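Local coordinates for protein 5-carboxyvanillate decarboxylase (PDB 4NI8) that probably removes a carboxyl group from 5-carboxyvanillate, as a manganese-binding carboxy-lyase of the amidohydrolase family, at residues L141-H146 / L169-H174; K222-H227 / N266-T271; G226-A231 / S272-H277. One frame throughout, in Å; residues are numbered along the deposited sequence.

Contact 1: residues L141-H146 / L169-H174; sequences LVINSH and LALYIH. With MN (manganese (II) ion), chain I; 1WB (5-methoxybenzene-1,3-dicarboxylic acid), chain J.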
loop_
_atom_site.group_PDB
_atom_site.type_symbol
_atom_site.label_atom_id
_atom_site.label_comp_id
_atom_site.label_asym_id
_atom_site.label_seq_id
_atom_site.Cartn_x
_atom_site.Cartn_y
_atom_site.Cartn_z
ATOM N N LEU A 141 -11.232 13.074 17.703
ATOM C CA LEU A 141 -9.854 12.893 18.133
ATOM C C LEU A 141 -8.956 12.693 16.929
ATOM O O LEU A 141 -9.419 12.305 15.856
ATOM C CB LEU A 141 -9.739 11.655 19.027
ATOM C CG LEU A 141 -10.555 11.667 20.321
ATOM C CD1 LEU A 141 -10.786 10.268 20.868
ATOM C CD2 LEU A 141 -9.900 12.566 21.385
ATOM N N VAL A 142 -7.667 12.954 17.120
ATOM C CA VAL A 142 -6.670 12.673 16.100
ATOM C C VAL A 142 -5.413 12.126 16.763
ATOM O O VAL A 142 -5.054 12.527 17.874
ATOM C CB VAL A 142 -6.314 13.940 15.270
ATOM C CG1 VAL A 142 -5.750 15.038 16.180
ATOM C CG2 VAL A 142 -5.304 13.616 14.167
ATOM N N ILE A 143 -4.763 11.188 16.081
ATOM C CA ILE A 143 -3.486 10.651 16.523
ATOM C C ILE A 143 -2.723 10.332 15.253
ATOM O O ILE A 143 -3.335 10.076 14.214
ATOM C CB ILE A 143 -3.665 9.391 17.434
ATOM C CG1 ILE A 143 -2.430 9.175 18.317
ATOM C CG2 ILE A 143 -3.979 8.135 16.616
ATOM C CD1 ILE A 143 -2.156 10.318 19.294
ATOM N N ASN A 144 -1.394 10.379 15.312
ATOM C CA ASN A 144 -0.596 10.190 14.108
ATOM C C ASN A 144 0.097 8.853 14.079
ATOM O O ASN A 144 1.146 8.689 14.688
ATOM C CB ASN A 144 0.430 11.312 13.977
ATOM C CG ASN A 144 -0.202 12.663 14.137
ATOM O OD1 ASN A 144 -0.868 13.155 13.228
ATOM N ND2 ASN A 144 -0.033 13.259 15.310
ATOM N N SER A 145 -0.502 7.923 13.342
ATOM C CA SER A 145 -0.116 6.513 13.306
ATOM C C SER A 145 0.583 6.030 14.585
ATOM O O SER A 145 0.048 6.220 15.666
ATOM C CB SER A 145 0.653 6.165 12.029
ATOM O OG SER A 145 0.594 4.762 11.785
ATOM N N HIS A 146 1.775 5.455 14.473
ATOM C CA HIS A 146 2.381 4.732 15.601
ATOM C C HIS A 146 2.737 5.610 16.808
ATOM O O HIS A 146 2.914 6.819 16.685
ATOM C CB HIS A 146 3.639 3.982 15.148
ATOM C CG HIS A 146 4.866 4.845 15.044
ATOM N ND1 HIS A 146 5.717 5.065 16.108
ATOM C CD2 HIS A 146 5.396 5.522 13.995
ATOM C CE1 HIS A 146 6.713 5.846 15.723
ATOM N NE2 HIS A 146 6.540 6.138 14.444
ATOM N N LEU A 169 -16.504 9.554 20.301
ATOM C CA LEU A 169 -15.737 10.370 19.353
ATOM C C LEU A 169 -15.030 9.508 18.310
ATOM O O LEU A 169 -14.427 8.495 18.650
ATOM C CB LEU A 169 -14.660 11.182 20.085
ATOM C CG LEU A 169 -15.167 12.213 21.105
ATOM C CD1 LEU A 169 -13.994 12.974 21.712
ATOM C CD2 LEU A 169 -16.145 13.158 20.447
ATOM N N ALA A 170 -15.085 9.928 17.049
ATOM C CA ALA A 170 -14.326 9.276 15.989
ATOM C C ALA A 170 -12.856 9.631 16.138
ATOM O O ALA A 170 -12.526 10.746 16.529
ATOM C CB ALA A 170 -14.827 9.732 14.612
ATOM N N LEU A 171 -11.982 8.692 15.786
ATOM C CA LEU A 171 -10.534 8.898 15.838
ATOM C C LEU A 171 -9.960 8.932 14.430
ATOM O O LEU A 171 -9.976 7.939 13.709
ATOM C CB LEU A 171 -9.844 7.776 16.620
ATOM C CG LEU A 171 -8.308 7.794 16.588
ATOM C CD1 LEU A 171 -7.751 9.025 17.341
ATOM C CD2 LEU A 171 -7.729 6.494 17.174
ATOM N N TYR A 172 -9.442 10.088 14.047
ATOM C CA TYR A 172 -8.767 10.238 12.768
ATOM C C TYR A 172 -7.340 9.762 12.988
ATOM O O TYR A 172 -6.602 10.357 13.777
ATOM C CB TYR A 172 -8.754 11.718 12.391
ATOM C CG TYR A 172 -8.585 12.023 10.918
ATOM C CD1 TYR A 172 -7.521 11.496 10.182
ATOM C CD2 TYR A 172 -9.498 12.831 10.261
ATOM C CE1 TYR A 172 -7.376 11.781 8.823
ATOM C CE2 TYR A 172 -9.367 13.123 8.913
ATOM C CZ TYR A 172 -8.308 12.586 8.196
ATOM O OH TYR A 172 -8.168 12.880 6.859
ATOM N N ILE A 173 -6.949 8.678 12.320
ATOM C CA ILE A 173 -5.565 8.232 12.414
ATOM C C ILE A 173 -4.808 8.810 11.222
ATOM O O ILE A 173 -4.881 8.289 10.097
ATOM C CB ILE A 173 -5.432 6.693 12.456
ATOM C CG1 ILE A 173 -6.112 6.134 13.712
ATOM C CG2 ILE A 173 -3.958 6.287 12.430
ATOM C CD1 ILE A 173 -6.029 4.601 13.858
ATOM N N HIS A 174 -4.112 9.915 11.485
ATOM C CA HIS A 174 -3.340 10.654 10.496
ATOM C C HIS A 174 -1.967 9.980 10.345
ATOM O O HIS A 174 -1.524 9.283 11.250
ATOM C CB HIS A 174 -3.178 12.098 11.012
ATOM C CG HIS A 174 -2.533 13.033 10.038
ATOM N ND1 HIS A 174 -1.164 13.149 9.912
ATOM C CD2 HIS A 174 -3.070 13.899 9.144
ATOM C CE1 HIS A 174 -0.886 14.036 8.971
ATOM N NE2 HIS A 174 -2.025 14.507 8.492
HETATM MN MN MN I . -2.394 15.760 6.706
HETATM C C1 1WB J . 3.226 16.558 4.855
HETATM C CO1 1WB J . 2.082 15.951 4.308
HETATM C CO2 1WB J . 3.330 16.728 6.234
HETATM C CM1 1WB J . 1.065 15.537 5.148
HETATM C CM2 1WB J . 2.285 16.302 7.079
HETATM O OM 1WB J . 2.337 16.454 8.433
HETATM C CZ 1WB J . 1.157 15.701 6.533
HETATM C CC 1WB J . 4.296 17.001 3.946
HETATM C CV 1WB J . 3.519 16.882 9.062
HETATM O O1 1WB J . 4.011 17.283 2.752
HETATM O O2 1WB J . 5.486 17.097 4.368
HETATM C CCC 1WB J . -0.081 14.746 4.610
HETATM O O11 1WB J . -1.076 14.586 5.353
HETATM O O22 1WB J . -0.014 14.287 3.455
HETATM O O HOH W 1 -0.714 16.856 7.201
HETATM O O HOH W 2 -3.106 17.289 8.166
#

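Contact 2: residues K222-H227 / N266-T271; sequences KIVLGH and NFAITT. With 1WB (5-methoxybenzene-1,3-dicarboxylic acid), chain J.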
loop_
_atom_site.group_PDB
_atom_site.type_symbol
_atom_site.label_atom_id
_atom_site.label_comp_id
_atom_site.label_asym_id
_atom_site.label_seq_id
_atom_site.Cartn_x
_atom_site.Cartn_y
_atom_site.Cartn_z
ATOM N N LYS A 222 -15.121 4.259 15.796
ATOM C CA LYS A 222 -15.113 4.820 14.452
ATOM C C LYS A 222 -13.724 5.386 14.178
ATOM O O LYS A 222 -13.226 6.222 14.930
ATOM C CB LYS A 222 -16.164 5.919 14.291
ATOM C CG LYS A 222 -16.221 6.502 12.875
ATOM C CD LYS A 222 -16.853 5.517 11.884
ATOM C CE LYS A 222 -18.363 5.404 12.116
ATOM N NZ LYS A 222 -18.990 4.191 11.498
ATOM N N ILE A 223 -13.107 4.915 13.101
ATOM C CA ILE A 223 -11.762 5.334 12.721
ATOM C C ILE A 223 -11.837 6.047 11.379
ATOM O O ILE A 223 -12.561 5.612 10.496
ATOM C CB ILE A 223 -10.835 4.108 12.581
ATOM C CG1 ILE A 223 -10.817 3.287 13.882
ATOM C CG2 ILE A 223 -9.401 4.530 12.179
ATOM C CD1 ILE A 223 -10.322 4.054 15.122
ATOM N N VAL A 224 -11.105 7.150 11.224
ATOM C CA VAL A 224 -11.089 7.858 9.947
ATOM C C VAL A 224 -9.670 7.861 9.394
ATOM O O VAL A 224 -8.715 8.141 10.125
ATOM C CB VAL A 224 -11.604 9.300 10.096
ATOM C CG1 VAL A 224 -11.436 10.078 8.775
ATOM C CG2 VAL A 224 -13.065 9.289 10.529
ATOM N N LEU A 225 -9.540 7.505 8.117
ATOM C CA LEU A 225 -8.258 7.512 7.416
ATOM C C LEU A 225 -8.294 8.474 6.231
ATOM O O LEU A 225 -9.214 8.411 5.397
ATOM C CB LEU A 225 -7.919 6.103 6.904
ATOM C CG LEU A 225 -7.728 4.992 7.932
ATOM C CD1 LEU A 225 -7.526 3.669 7.200
ATOM C CD2 LEU A 225 -6.523 5.317 8.803
ATOM N N GLY A 226 -7.290 9.348 6.141
ATOM C CA GLY A 226 -7.158 10.255 5.015
ATOM C C GLY A 226 -6.547 9.585 3.791
ATOM O O GLY A 226 -6.400 8.361 3.742
ATOM N N HIS A 227 -6.241 10.394 2.784
ATOM C CA HIS A 227 -5.536 9.924 1.593
ATOM C C HIS A 227 -6.250 8.745 0.952
ATOM O O HIS A 227 -5.652 7.722 0.631
ATOM C CB HIS A 227 -4.065 9.681 1.955
ATOM C CG HIS A 227 -3.530 10.755 2.852
ATOM N ND1 HIS A 227 -3.294 10.552 4.195
ATOM C CD2 HIS A 227 -3.302 12.073 2.624
ATOM C CE1 HIS A 227 -2.902 11.687 4.747
ATOM N NE2 HIS A 227 -2.897 12.625 3.815
ATOM N N ASN A 266 -16.613 0.092 10.649
ATOM C CA ASN A 266 -15.868 0.859 11.639
ATOM C C ASN A 266 -15.003 1.990 11.099
ATOM O O ASN A 266 -14.479 2.766 11.882
ATOM C CB ASN A 266 -14.988 -0.075 12.469
ATOM C CG ASN A 266 -15.793 -1.023 13.336
ATOM O OD1 ASN A 266 -16.001 -2.178 12.981
ATOM N ND2 ASN A 266 -16.242 -0.536 14.490
ATOM N N PHE A 267 -14.819 2.068 9.785
ATOM C CA PHE A 267 -13.986 3.124 9.228
ATOM C C PHE A 267 -14.759 4.034 8.287
ATOM O O PHE A 267 -15.774 3.649 7.704
ATOM C CB PHE A 267 -12.799 2.560 8.433
ATOM C CG PHE A 267 -11.755 1.855 9.260
ATOM C CD1 PHE A 267 -12.019 0.631 9.854
ATOM C CD2 PHE A 267 -10.473 2.377 9.359
ATOM C CE1 PHE A 267 -11.037 -0.031 10.591
ATOM C CE2 PHE A 267 -9.481 1.715 10.091
ATOM C CZ PHE A 267 -9.770 0.513 10.701
ATOM N N ALA A 268 -14.234 5.241 8.132
ATOM C CA ALA A 268 -14.640 6.138 7.057
ATOM C C ALA A 268 -13.364 6.737 6.488
ATOM O O ALA A 268 -12.294 6.627 7.094
ATOM C CB ALA A 268 -15.590 7.232 7.580
ATOM N N ILE A 269 -13.442 7.330 5.302
ATOM C CA ILE A 269 -12.217 7.831 4.689
ATOM C C ILE A 269 -12.362 9.285 4.276
ATOM O O ILE A 269 -13.476 9.809 4.188
ATOM C CB ILE A 269 -11.768 6.977 3.474
ATOM C CG1 ILE A 269 -12.663 7.229 2.256
ATOM C CG2 ILE A 269 -11.743 5.483 3.838
ATOM C CD1 ILE A 269 -12.114 6.564 0.968
ATOM N N THR A 270 -11.234 9.949 4.052
ATOM C CA THR A 270 -11.272 11.273 3.438
ATOM C C THR A 270 -10.425 11.330 2.177
ATOM O O THR A 270 -9.590 10.453 1.942
ATOM C CB THR A 270 -10.833 12.411 4.375
ATOM O OG1 THR A 270 -9.407 12.535 4.352
ATOM C CG2 THR A 270 -11.326 12.177 5.807
ATOM N N THR A 271 -10.634 12.374 1.374
ATOM C CA THR A 271 -9.971 12.507 0.077
ATOM C C THR A 271 -8.681 13.331 0.131
ATOM O O THR A 271 -8.150 13.725 -0.912
ATOM C CB THR A 271 -10.909 13.169 -0.964
ATOM O OG1 THR A 271 -11.218 14.510 -0.559
ATOM C CG2 THR A 271 -12.220 12.380 -1.099
HETATM C C1 1WB J . 3.226 16.558 4.855
HETATM C CO1 1WB J . 2.082 15.951 4.308
HETATM C CO2 1WB J . 3.330 16.728 6.234
HETATM C CM1 1WB J . 1.065 15.537 5.148
HETATM C CM2 1WB J . 2.285 16.302 7.079
HETATM O OM 1WB J . 2.337 16.454 8.433
HETATM C CZ 1WB J . 1.157 15.701 6.533
HETATM C CC 1WB J . 4.296 17.001 3.946
HETATM C CV 1WB J . 3.519 16.882 9.062
HETATM O O1 1WB J . 4.011 17.283 2.752
HETATM O O2 1WB J . 5.486 17.097 4.368
HETATM C CCC 1WB J . -0.081 14.746 4.610
HETATM O O11 1WB J . -1.076 14.586 5.353
HETATM O O22 1WB J . -0.014 14.287 3.455
HETATM O O HOH W 3 -18.331 3.544 8.852
#

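Contact 3: residues G226-A231 / S272-H277; sequences GHMGEA and SGVESH. With 1WB (5-methoxybenzene-1,3-dicarboxylic acid), chain J.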
loop_
_atom_site.group_PDB
_atom_site.type_symbol
_atom_site.label_atom_id
_atom_site.label_comp_id
_atom_site.label_asym_id
_atom_site.label_seq_id
_atom_site.Cartn_x
_atom_site.Cartn_y
_atom_site.Cartn_z
ATOM N N GLY A 226 -7.290 9.348 6.141
ATOM C CA GLY A 226 -7.158 10.255 5.015
ATOM C C GLY A 226 -6.547 9.585 3.791
ATOM O O GLY A 226 -6.400 8.361 3.742
ATOM N N HIS A 227 -6.241 10.394 2.784
ATOM C CA HIS A 227 -5.536 9.924 1.593
ATOM C C HIS A 227 -6.250 8.745 0.952
ATOM O O HIS A 227 -5.652 7.722 0.631
ATOM C CB HIS A 227 -4.065 9.681 1.955
ATOM C CG HIS A 227 -3.530 10.755 2.852
ATOM N ND1 HIS A 227 -3.294 10.552 4.195
ATOM C CD2 HIS A 227 -3.302 12.073 2.624
ATOM C CE1 HIS A 227 -2.902 11.687 4.747
ATOM N NE2 HIS A 227 -2.897 12.625 3.815
ATOM N N MET A 228 -7.559 8.938 0.777
ATOM C CA MET A 228 -8.453 7.955 0.164
ATOM C C MET A 228 -8.358 6.601 0.870
ATOM O O MET A 228 -8.308 5.547 0.233
ATOM C CB MET A 228 -8.228 7.846 -1.356
ATOM C CG MET A 228 -9.479 7.488 -2.163
ATOM S SD MET A 228 -10.838 8.676 -1.989
ATOM C CE MET A 228 -10.352 9.931 -3.181
ATOM N N GLY A 229 -8.340 6.646 2.201
ATOM C CA GLY A 229 -8.305 5.433 3.006
ATOM C C GLY A 229 -6.946 4.746 3.037
ATOM O O GLY A 229 -6.846 3.553 3.362
ATOM N N GLU A 230 -5.899 5.502 2.717
ATOM C CA GLU A 230 -4.540 4.967 2.653
ATOM C C GLU A 230 -4.512 3.693 1.792
ATOM O O GLU A 230 -3.776 2.740 2.077
ATOM C CB GLU A 230 -3.961 4.714 4.061
ATOM C CG GLU A 230 -4.118 5.893 5.045
ATOM C CD GLU A 230 -3.254 7.111 4.700
ATOM O OE1 GLU A 230 -2.467 7.054 3.731
ATOM O OE2 GLU A 230 -3.360 8.135 5.416
ATOM N N ALA A 231 -5.344 3.711 0.745
ATOM C CA ALA A 231 -5.464 2.652 -0.270
ATOM C C ALA A 231 -6.106 1.360 0.210
ATOM O O ALA A 231 -6.295 0.452 -0.589
ATOM C CB ALA A 231 -4.121 2.356 -0.956
ATOM N N SER A 272 -8.184 13.598 1.339
ATOM C CA SER A 272 -7.003 14.448 1.495
ATOM C C SER A 272 -5.869 13.970 0.603
ATOM O O SER A 272 -5.517 12.800 0.632
ATOM C CB SER A 272 -6.539 14.465 2.952
ATOM O OG SER A 272 -6.365 13.146 3.447
ATOM N N GLY A 273 -5.316 14.866 -0.212
ATOM C CA GLY A 273 -4.153 14.512 -1.017
ATOM C C GLY A 273 -4.384 13.530 -2.148
ATOM O O GLY A 273 -3.425 13.037 -2.753
ATOM N N VAL A 274 -5.648 13.225 -2.442
ATOM C CA VAL A 274 -5.966 12.310 -3.540
ATOM C C VAL A 274 -7.124 12.912 -4.323
ATOM O O VAL A 274 -8.280 12.529 -4.148
ATOM C CB VAL A 274 -6.342 10.888 -3.019
ATOM C CG1 VAL A 274 -6.654 9.949 -4.176
ATOM C CG2 VAL A 274 -5.208 10.306 -2.163
ATOM N N GLU A 275 -6.803 13.885 -5.165
ATOM C CA GLU A 275 -7.819 14.639 -5.894
ATOM C C GLU A 275 -8.047 13.975 -7.253
ATOM O O GLU A 275 -7.830 14.561 -8.308
ATOM C CB GLU A 275 -7.382 16.107 -6.016
ATOM C CG GLU A 275 -7.142 16.732 -4.623
ATOM C CD GLU A 275 -6.553 18.139 -4.647
ATOM O OE1 GLU A 275 -6.371 18.718 -5.736
ATOM O OE2 GLU A 275 -6.267 18.654 -3.547
ATOM N N SER A 276 -8.451 12.710 -7.189
ATOM C CA SER A 276 -8.706 11.903 -8.368
ATOM C C SER A 276 -10.188 11.547 -8.395
ATOM O O SER A 276 -10.692 10.912 -7.475
ATOM C CB SER A 276 -7.887 10.611 -8.309
ATOM O OG SER A 276 -8.425 9.637 -9.205
ATOM N N HIS A 277 -10.881 11.971 -9.445
ATOM C CA HIS A 277 -12.291 11.617 -9.598
ATOM C C HIS A 277 -12.468 10.107 -9.732
ATOM O O HIS A 277 -13.452 9.556 -9.245
ATOM C CB HIS A 277 -12.900 12.338 -10.807
ATOM C CG HIS A 277 -13.092 13.806 -10.591
ATOM N ND1 HIS A 277 -13.167 14.710 -11.631
ATOM C CD2 HIS A 277 -13.241 14.525 -9.453
ATOM C CE1 HIS A 277 -13.350 15.925 -11.141
ATOM N NE2 HIS A 277 -13.388 15.842 -9.823
HETATM C C1 1WB J . 3.226 16.558 4.855
HETATM C CO1 1WB J . 2.082 15.951 4.308
HETATM C CO2 1WB J . 3.330 16.728 6.234
HETATM C CM1 1WB J . 1.065 15.537 5.148
HETATM C CM2 1WB J . 2.285 16.302 7.079
HETATM O OM 1WB J . 2.337 16.454 8.433
HETATM C CZ 1WB J . 1.157 15.701 6.533
HETATM C CC 1WB J . 4.296 17.001 3.946
HETATM C CV 1WB J . 3.519 16.882 9.062
HETATM O O1 1WB J . 4.011 17.283 2.752
HETATM O O2 1WB J . 5.486 17.097 4.368
HETATM C CCC 1WB J . -0.081 14.746 4.610
HETATM O O11 1WB J . -1.076 14.586 5.353
HETATM O O22 1WB J . -0.014 14.287 3.455
#

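Contact 1: residues L141-H146 / L169-H174
The carbonyl oxygen of H174 is met by two groups of the neighbouring strand's end: S145 N donates a short bond of 2.7 Å to it, bent to 137°, and the CA of N144 approaches the same H174 O to 3.1 Å in a CA-H...O contact. This is the last link in a regular parallel pairing. L141 straddles the other strand, giving its N-H to A170 O and taking that of Y172, and I143 repeats the pattern between Y172 O and H174 N.

The two faces do different work. On the face of V142, Y172, N144 and H174, the imidazole is carried clear of the sheet because H174 CG stands anti to the backbone N (chi1 -174°), and NE2 binds manganese at 2.2 Å. N144 lies alongside, its amide turned 85° from the imidazole plane and its OD1 3.3 Å from H174 ND1. E8, D297, two waters and carboxylate oxygen O11 of the bound dicarboxylic acid complete the metal shell. Y172 OH bonds E8, a second-shell link to a metal ligand.

The face of L141, L171, I143 and I173 is hydrocarbon. L171 CD1 tucks beneath L141, 3.7 Å from L141 CB, and also meets I143 CG2 at 3.9 Å. The end of L141 crosses L169 at about a right angle, with L141 CG 3.9 Å from L169 CD1. With an alanine in place of L141, L169 CD1 would probably lose its neighbour across the strands and a gap would open toward I129 and V132 of helix 122-134. Strand 140-144, helix 158-167 and strand 171-174 form a beta-alpha-beta unit of a TIM barrel, whose metal ligand sits, as in other amidohydrolases, at the C-terminal end of a strand.

Contact 2: residues K222-H227 / N266-T271
Four backbone hydrogen bonds join I223 and L225 to the strand beside them. I223 N donates to N266 O at 2.8 Å and I223 O accepts from A268 N; L225 uses its N toward A268 O and its O toward T270 N, so that I223 and L225 each bond through N and O. CA-H...O contacts fill in between, F267 CA lying 3.1 Å from I223 O.

Apolar packing falls on both faces. F267 CG is anti to its carbonyl carbon (chi1 -68°), which lays the ring alongside I223: I223 CB sits over one face as a CH-pi contact, 3.9 Å from the ring centroid, and I223 CG2 reaches F267 CE2 at 3.5 Å. L225 CD1 comes obliquely to the same ring, and F263 stacks on it. On the other face V224 CG1 meets T270 CG2 at 3.6 Å, the two side chains at about a right angle.

Polar groups mark the ends. Near the strand starts, one water accepts from K222 NZ at 2.8 Å and lies beside F267 O. Past the other end, H227 NE2 makes a weak bond of 3.1 Å to O11 of the dicarboxylic acid and another to D297, H227 ND1 is held by E230, and T270 OG1 pairs with Y172 OH. Such an arrangement, adjacent parallel strands delivering polar residues to a metal site, is that of the amidohydrolase TIM barrel.

Contact 3: residues G226-A231 / S272-H277
At the rim of the manganese site, the turn beginning at G226 and H227 meets the loop that starts with S272, and a serine hydroxyl is their hydrogen-bonded link. H227 N donates to S272 OG at 2.8 Å, with an angle of 155° at the hydrogen. The same oxygen bonds E8, a metal ligand, and T270, so three groups fix it. Its torsion (chi1 53°) places OG between the backbone N and carbonyl carbon of S272, and from there it stands above one face of the H227 imidazole, displaced toward the rim. The serine carbonyl adds a second touch, S272 O lying 3.0 Å from H227 CA. G226, having no side chain, lets S272 OG approach to 3.4 Å from G226 CA.

Its own turn helps fix the ring's rotation. Residues 227 to 230 all take positive phi, forming a short left-handed helical turn that brings the E230 carboxylate round to the edge of the imidazole. H227 ND1 donates to E230 OE2 at 2.7 Å, almost straight at 172° and in the ring plane, meeting the syn side of the carboxylate though tilted out of its plane.

Further out the contact is mostly apolar. V274 CG2 rests 3.6 Å from H227 C, while the M228 chain, bent at chi2 and chi3, curls its methyl over the valine, with M228 CE 3.8 Å from V274 CG1 and 3.5 Å from V274 O. F234 of the second subunit packs on M228, and R238 of that subunit packs on H227 and bonds the dicarboxylic acid. S276 is the N-cap of helix 277-287, its OG bonding A279 N. Turn and loop thus line an active-site pocket beside the subunit interface.

How the contacts relate
Followed from the N terminus, the chain first closes contact 1, a compact beta-alpha-beta loop made through helix 158-167, and finishes it before contact 2 opens. Strand 171-174 then pairs with strand 223-225 through L171 and V224, so contacts 1 and 2 lie on one continuous sheet. Contacts 2 and 3 share G226 and H227 and cross: contact 3 opens within the last residues of 222-227 and closes just after T271, which extends the closure from strand to following loop. M228 N, bonded to T270 O, stitches the two together. As a set they tie neighbouring barrel strands to the turn and loop that line the metal and ligand site.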